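Local coordinates for protein abietadiene synthase, chloroplastic (Abies grandis, PDB 3S9V) that is a chloroplastic member of the plant terpene synthase family, a mainly helical enzyme with a terpene synthase N-terminal domain and a metal-binding domain, at residues P66-S71 with A237-T242; L115-T120 with K163-D168. One frame throughout, in Å; residues are numbered along the deposited sequence.

Interaction 1 (P66-S71 with A237-T242)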
loop_
_atom_site.group_PDB
_atom_site.type_symbol
_atom_site.label_atom_id
_atom_site.label_comp_id
_atom_site.label_asym_id
_atom_site.label_seq_id
_atom_site.Cartn_x
_atom_site.Cartn_y
_atom_site.Cartn_z
ATOM N N PRO A 66 35.335 27.337 6.204
ATOM C CA PRO A 66 36.725 27.732 5.925
ATOM C C PRO A 66 37.720 26.606 6.242
ATOM O O PRO A 66 37.498 25.823 7.159
ATOM C CB PRO A 66 36.920 28.940 6.834
ATOM C CG PRO A 66 36.100 28.550 8.038
ATOM C CD PRO A 66 34.828 28.016 7.410
ATOM N N ALA A 67 38.806 26.529 5.475
ATOM C CA ALA A 67 39.829 25.504 5.670
ATOM C C ALA A 67 40.213 25.363 7.137
ATOM O O ALA A 67 40.501 26.356 7.812
ATOM C CB ALA A 67 41.059 25.842 4.852
ATOM N N VAL A 68 40.221 24.127 7.627
ATOM C CA VAL A 68 40.561 23.873 9.023
ATOM C C VAL A 68 41.983 24.293 9.396
ATOM O O VAL A 68 42.249 24.611 10.550
ATOM C CB VAL A 68 40.369 22.381 9.383
ATOM C CG1 VAL A 68 40.898 22.104 10.779
ATOM C CG2 VAL A 68 38.895 22.027 9.329
ATOM N N ASP A 69 42.897 24.302 8.429
ATOM C CA ASP A 69 44.275 24.688 8.719
ATOM C C ASP A 69 44.464 26.204 8.863
ATOM O O ASP A 69 45.594 26.679 8.988
ATOM C CB ASP A 69 45.225 24.143 7.641
ATOM C CG ASP A 69 44.913 24.678 6.253
ATOM O OD1 ASP A 69 43.795 24.423 5.754
ATOM O OD2 ASP A 69 45.788 25.348 5.661
ATOM N N GLY A 70 43.361 26.953 8.853
ATOM C CA GLY A 70 43.438 28.398 8.997
ATOM C C GLY A 70 43.758 29.150 7.716
ATOM O O GLY A 70 43.767 30.382 7.687
ATOM N N SER A 71 44.028 28.403 6.656
ATOM C CA SER A 71 44.346 28.979 5.358
ATOM C C SER A 71 43.127 29.681 4.763
ATOM O O SER A 71 41.989 29.402 5.151
ATOM C CB SER A 71 44.808 27.868 4.419
ATOM O OG SER A 71 44.912 28.336 3.093
ATOM N N ALA A 237 26.417 24.590 9.510
ATOM C CA ALA A 237 26.251 25.772 10.343
ATOM C C ALA A 237 26.705 25.462 11.764
ATOM O O ALA A 237 27.459 26.229 12.353
ATOM C CB ALA A 237 24.799 26.206 10.347
ATOM N N VAL A 238 26.252 24.340 12.316
ATOM C CA VAL A 238 26.654 23.978 13.678
ATOM C C VAL A 238 28.173 23.846 13.778
ATOM O O VAL A 238 28.769 24.252 14.770
ATOM C CB VAL A 238 26.043 22.629 14.146
ATOM C CG1 VAL A 238 26.595 22.266 15.525
ATOM C CG2 VAL A 238 24.532 22.716 14.189
ATOM N N PHE A 239 28.800 23.267 12.755
ATOM C CA PHE A 239 30.246 23.091 12.780
ATOM C C PHE A 239 30.965 24.419 12.799
ATOM O O PHE A 239 31.937 24.592 13.531
ATOM C CB PHE A 239 30.747 22.303 11.571
ATOM C CG PHE A 239 32.245 22.211 11.506
ATOM C CD1 PHE A 239 32.934 21.326 12.327
ATOM C CD2 PHE A 239 32.974 23.052 10.664
ATOM C CE1 PHE A 239 34.326 21.277 12.315
ATOM C CE2 PHE A 239 34.366 23.012 10.644
ATOM C CZ PHE A 239 35.044 22.122 11.474
ATOM N N MET A 240 30.498 25.348 11.972
ATOM C CA MET A 240 31.109 26.663 11.902
ATOM C C MET A 240 30.953 27.443 13.210
ATOM O O MET A 240 31.764 28.320 13.507
ATOM C CB MET A 240 30.531 27.467 10.719
ATOM C CG MET A 240 31.009 26.967 9.346
ATOM S SD MET A 240 30.673 28.069 7.946
ATOM C CE MET A 240 28.911 27.754 7.699
ATOM N N ARG A 241 29.926 27.117 13.996
ATOM C CA ARG A 241 29.703 27.802 15.269
ATOM C C ARG A 241 30.353 27.149 16.487
ATOM O O ARG A 241 30.589 27.827 17.487
ATOM C CB ARG A 241 28.199 27.964 15.546
ATOM C CG ARG A 241 27.533 29.077 14.751
ATOM C CD ARG A 241 28.363 30.352 14.828
ATOM N NE ARG A 241 27.756 31.462 14.104
ATOM C CZ ARG A 241 26.679 32.119 14.515
ATOM N NH1 ARG A 241 26.082 31.782 15.655
ATOM N NH2 ARG A 241 26.199 33.119 13.787
ATOM N N THR A 242 30.649 25.850 16.405
ATOM C CA THR A 242 31.233 25.124 17.537
ATOM C C THR A 242 32.508 24.327 17.249
ATOM O O THR A 242 33.169 23.865 18.174
ATOM C CB THR A 242 30.226 24.109 18.134
ATOM O OG1 THR A 242 30.048 23.029 17.212
ATOM C CG2 THR A 242 28.876 24.762 18.392
#

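Interaction 2 (L115-T120 with K163-D168)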
loop_
_atom_site.group_PDB
_atom_site.type_symbol
_atom_site.label_atom_id
_atom_site.label_comp_id
_atom_site.label_asym_id
_atom_site.label_seq_id
_atom_site.Cartn_x
_atom_site.Cartn_y
_atom_site.Cartn_z
ATOM N N LEU A 115 29.605 32.478 -2.862
ATOM C CA LEU A 115 30.597 32.901 -3.842
ATOM C C LEU A 115 31.143 34.283 -3.447
ATOM O O LEU A 115 32.334 34.566 -3.614
ATOM C CB LEU A 115 29.987 32.945 -5.245
ATOM C CG LEU A 115 29.493 31.600 -5.783
ATOM C CD1 LEU A 115 28.986 31.780 -7.200
ATOM C CD2 LEU A 115 30.621 30.585 -5.748
ATOM N N THR A 116 30.271 35.137 -2.919
ATOM C CA THR A 116 30.683 36.459 -2.486
ATOM C C THR A 116 31.699 36.318 -1.348
ATOM O O THR A 116 32.708 37.018 -1.314
ATOM C CB THR A 116 29.471 37.296 -1.978
ATOM O OG1 THR A 116 28.580 37.574 -3.066
ATOM C CG2 THR A 116 29.944 38.613 -1.384
ATOM N N LEU A 117 31.432 35.407 -0.417
ATOM C CA LEU A 117 32.324 35.201 0.717
ATOM C C LEU A 117 33.694 34.703 0.264
ATOM O O LEU A 117 34.701 34.972 0.910
ATOM C CB LEU A 117 31.710 34.207 1.714
ATOM C CG LEU A 117 30.420 34.619 2.444
ATOM C CD1 LEU A 117 29.964 33.485 3.359
ATOM C CD2 LEU A 117 30.655 35.881 3.264
ATOM N N TRP A 118 33.739 33.975 -0.843
ATOM C CA TRP A 118 35.019 33.476 -1.325
ATOM C C TRP A 118 35.604 34.359 -2.424
ATOM O O TRP A 118 36.599 34.004 -3.066
ATOM C CB TRP A 118 34.872 32.023 -1.793
ATOM C CG TRP A 118 34.689 31.090 -0.635
ATOM C CD1 TRP A 118 33.628 30.267 -0.403
ATOM C CD2 TRP A 118 35.571 30.937 0.488
ATOM N NE1 TRP A 118 33.788 29.615 0.796
ATOM C CE2 TRP A 118 34.972 30.008 1.364
ATOM C CE3 TRP A 118 36.809 31.499 0.839
ATOM C CZ2 TRP A 118 35.571 29.623 2.577
ATOM C CZ3 TRP A 118 37.407 31.117 2.048
ATOM C CH2 TRP A 118 36.785 30.188 2.900
ATOM N N ARG A 119 34.975 35.513 -2.625
ATOM C CA ARG A 119 35.420 36.487 -3.613
ATOM C C ARG A 119 35.649 35.818 -4.955
ATOM O O ARG A 119 36.624 36.108 -5.644
ATOM C CB ARG A 119 36.718 37.138 -3.126
ATOM C CG ARG A 119 36.677 37.543 -1.655
ATOM C CD ARG A 119 38.078 37.718 -1.088
ATOM N NE ARG A 119 38.198 37.168 0.262
ATOM C CZ ARG A 119 38.048 35.882 0.568
ATOM N NH1 ARG A 119 37.770 34.997 -0.378
ATOM N NH2 ARG A 119 38.179 35.474 1.822
ATOM N N THR A 120 34.746 34.923 -5.331
ATOM C CA THR A 120 34.894 34.211 -6.587
ATOM C C THR A 120 33.602 34.184 -7.411
ATOM O O THR A 120 32.538 34.580 -6.933
ATOM C CB THR A 120 35.405 32.773 -6.323
ATOM O OG1 THR A 120 35.705 32.133 -7.568
ATOM C CG2 THR A 120 34.364 31.960 -5.567
ATOM N N LYS A 163 22.034 41.493 3.267
ATOM C CA LYS A 163 21.958 42.919 3.533
ATOM C C LYS A 163 23.258 43.392 4.190
ATOM O O LYS A 163 23.839 44.393 3.768
ATOM C CB LYS A 163 20.755 43.224 4.435
ATOM C CG LYS A 163 20.423 44.704 4.551
ATOM C CD LYS A 163 19.055 44.920 5.187
ATOM C CE LYS A 163 18.670 46.401 5.171
ATOM N NZ LYS A 163 17.299 46.664 5.714
ATOM N N ILE A 164 23.717 42.669 5.210
ATOM C CA ILE A 164 24.956 43.027 5.901
ATOM C C ILE A 164 26.141 43.038 4.932
ATOM O O ILE A 164 27.053 43.849 5.072
ATOM C CB ILE A 164 25.270 42.038 7.056
ATOM C CG1 ILE A 164 24.167 42.095 8.119
ATOM C CG2 ILE A 164 26.623 42.368 7.680
ATOM C CD1 ILE A 164 24.074 43.413 8.858
ATOM N N LEU A 165 26.131 42.137 3.951
ATOM C CA LEU A 165 27.209 42.065 2.967
ATOM C C LEU A 165 27.019 43.087 1.853
ATOM O O LEU A 165 27.835 43.176 0.930
ATOM C CB LEU A 165 27.293 40.666 2.351
ATOM C CG LEU A 165 27.803 39.513 3.217
ATOM C CD1 LEU A 165 27.767 38.212 2.415
ATOM C CD2 LEU A 165 29.222 39.816 3.682
ATOM N N GLY A 166 25.928 43.840 1.925
ATOM C CA GLY A 166 25.676 44.855 0.918
ATOM C C GLY A 166 25.211 44.398 -0.455
ATOM O O GLY A 166 25.335 45.146 -1.424
ATOM N N LEU A 167 24.672 43.189 -0.560
ATOM C CA LEU A 167 24.194 42.704 -1.850
ATOM C C LEU A 167 22.980 43.515 -2.320
ATOM O O LEU A 167 22.073 43.814 -1.537
ATOM C CB LEU A 167 23.830 41.223 -1.754
ATOM C CG LEU A 167 24.983 40.266 -1.446
ATOM C CD1 LEU A 167 24.452 38.845 -1.416
ATOM C CD2 LEU A 167 26.073 40.402 -2.503
ATOM N N ASP A 168 22.969 43.859 -3.603
ATOM C CA ASP A 168 21.894 44.656 -4.184
ATOM C C ASP A 168 20.633 43.853 -4.490
ATOM O O ASP A 168 20.448 43.358 -5.599
ATOM C CB ASP A 168 22.406 45.347 -5.453
ATOM C CG ASP A 168 21.390 46.297 -6.059
ATOM O OD1 ASP A 168 20.714 47.015 -5.293
ATOM O OD2 ASP A 168 21.279 46.333 -7.303
#

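Interaction 1 (P66-S71 with A237-T242)
Pro66 and Met240 meet through the CD corner of the proline ring and the thioether sulfur, with CD 4.2 Å from Met240 SD and the two side chains set at a slant to each other. Met240 starts with CG beside its own backbone N (chi1 -72°) and runs on extended to the sulfur. There the chain bends (chi3 -77°), turning CE away from Pro66, so that the sulfur and not the methyl faces the ring. The second touch lies beside the first: Val68 CG2 approaches CZ, the far end of the Phe239 ring, at 4.4 Å and obliquely to the ring plane. Phe239 holds CG anti to its backbone N (chi1 175°), which carries the ring out from the helix toward the loop. Both touches are loose and apolar, and together they bury 109 Å². The partners are a loop between helices 56-62 and 77-85 and the last turns of helix 232-242, an all-helical surface region consistent with the helical beta/gamma portion of three-domain plant terpene synthases, which lies away from the metal-binding alpha domain. The backbones stay well apart, Pro66 CA and Met240 CA being 8.3 Å from each other. In the loop a type I beta turn from Ala67 to Gly70 closes with Gly70 N on Ala67 O at 3.1 Å, putting Val68 at its second position; Val68 N is hydrogen-bonded to His75 ND1. Phe239 also touches Ile65 in the loop and Cys247 and Leu248 of helix 245-258. At the helix end Val238 O takes two donors, Thr242 N at 3.0 Å and Thr242 OG1 at 3.0 Å, the hydroxyl standing above the carbonyl plane.

Interaction 2 (L115-T120 with K163-D168)
Two helix C-termini, each finished by a Schellman motif, meet through Thr116 and Leu117 on one side and Leu165 and Leu167 on the other. Leu117 CD2 lies 3.8 Å from Leu165 CD1, the two leucines crossing at about a right angle. The same Leu165 methyl is also 4.4 Å from Thr116 CG2, so one carbon touches both neighbours. Thr116 and Leu167 run past each other in opposite directions, Leu167 CD2 coming to 3.8 Å from Thr116 OG1. That hydroxyl lies beside its own backbone N (chi1 -66°) and is hydrogen-bonded to Ile112 O one turn back, so a methyl against its flank costs no polar partner. Leu167 also packs on Ile112 and Ile113 of helix 101-117. The first helix is closed by Thr120 N on Leu115 O at 3.0 Å and Arg119 N on Thr116 O at 3.0 Å, with Arg119 at positive phi. In the second, Gly166 takes the positive-phi place and its N reaches Lys163 O at 2.8 Å. A positive-phi residue, often glycine, closing the last turn is the hallmark of the Schellman motif, here ending helix 101-117 and helix 151-164 at the surface of this mainly helical protein.

How the interactions relate
Both contacts lie at the same far end of the elongated chain, their centres about 45 and 49 Å from the chain's centre and about 19 Å from each other. Along the sequence the order is 66-71, 115-120, 163-168, 237-242, so interaction 2 joins two segments that fall between the partners of interaction 1. The contacts also touch: Pro66 CA is 3.9 Å from Trp118 CH2. Further ties come from Trp118 NE1, hydrogen-bonded to Ala63 O, and from Arg119, salt-bridged to Asp72. The loop after helix 56-62 thus bridges the end of helix 101-117 and the end of helix 232-242, linking helices more than a hundred residues apart in one peripheral helical region.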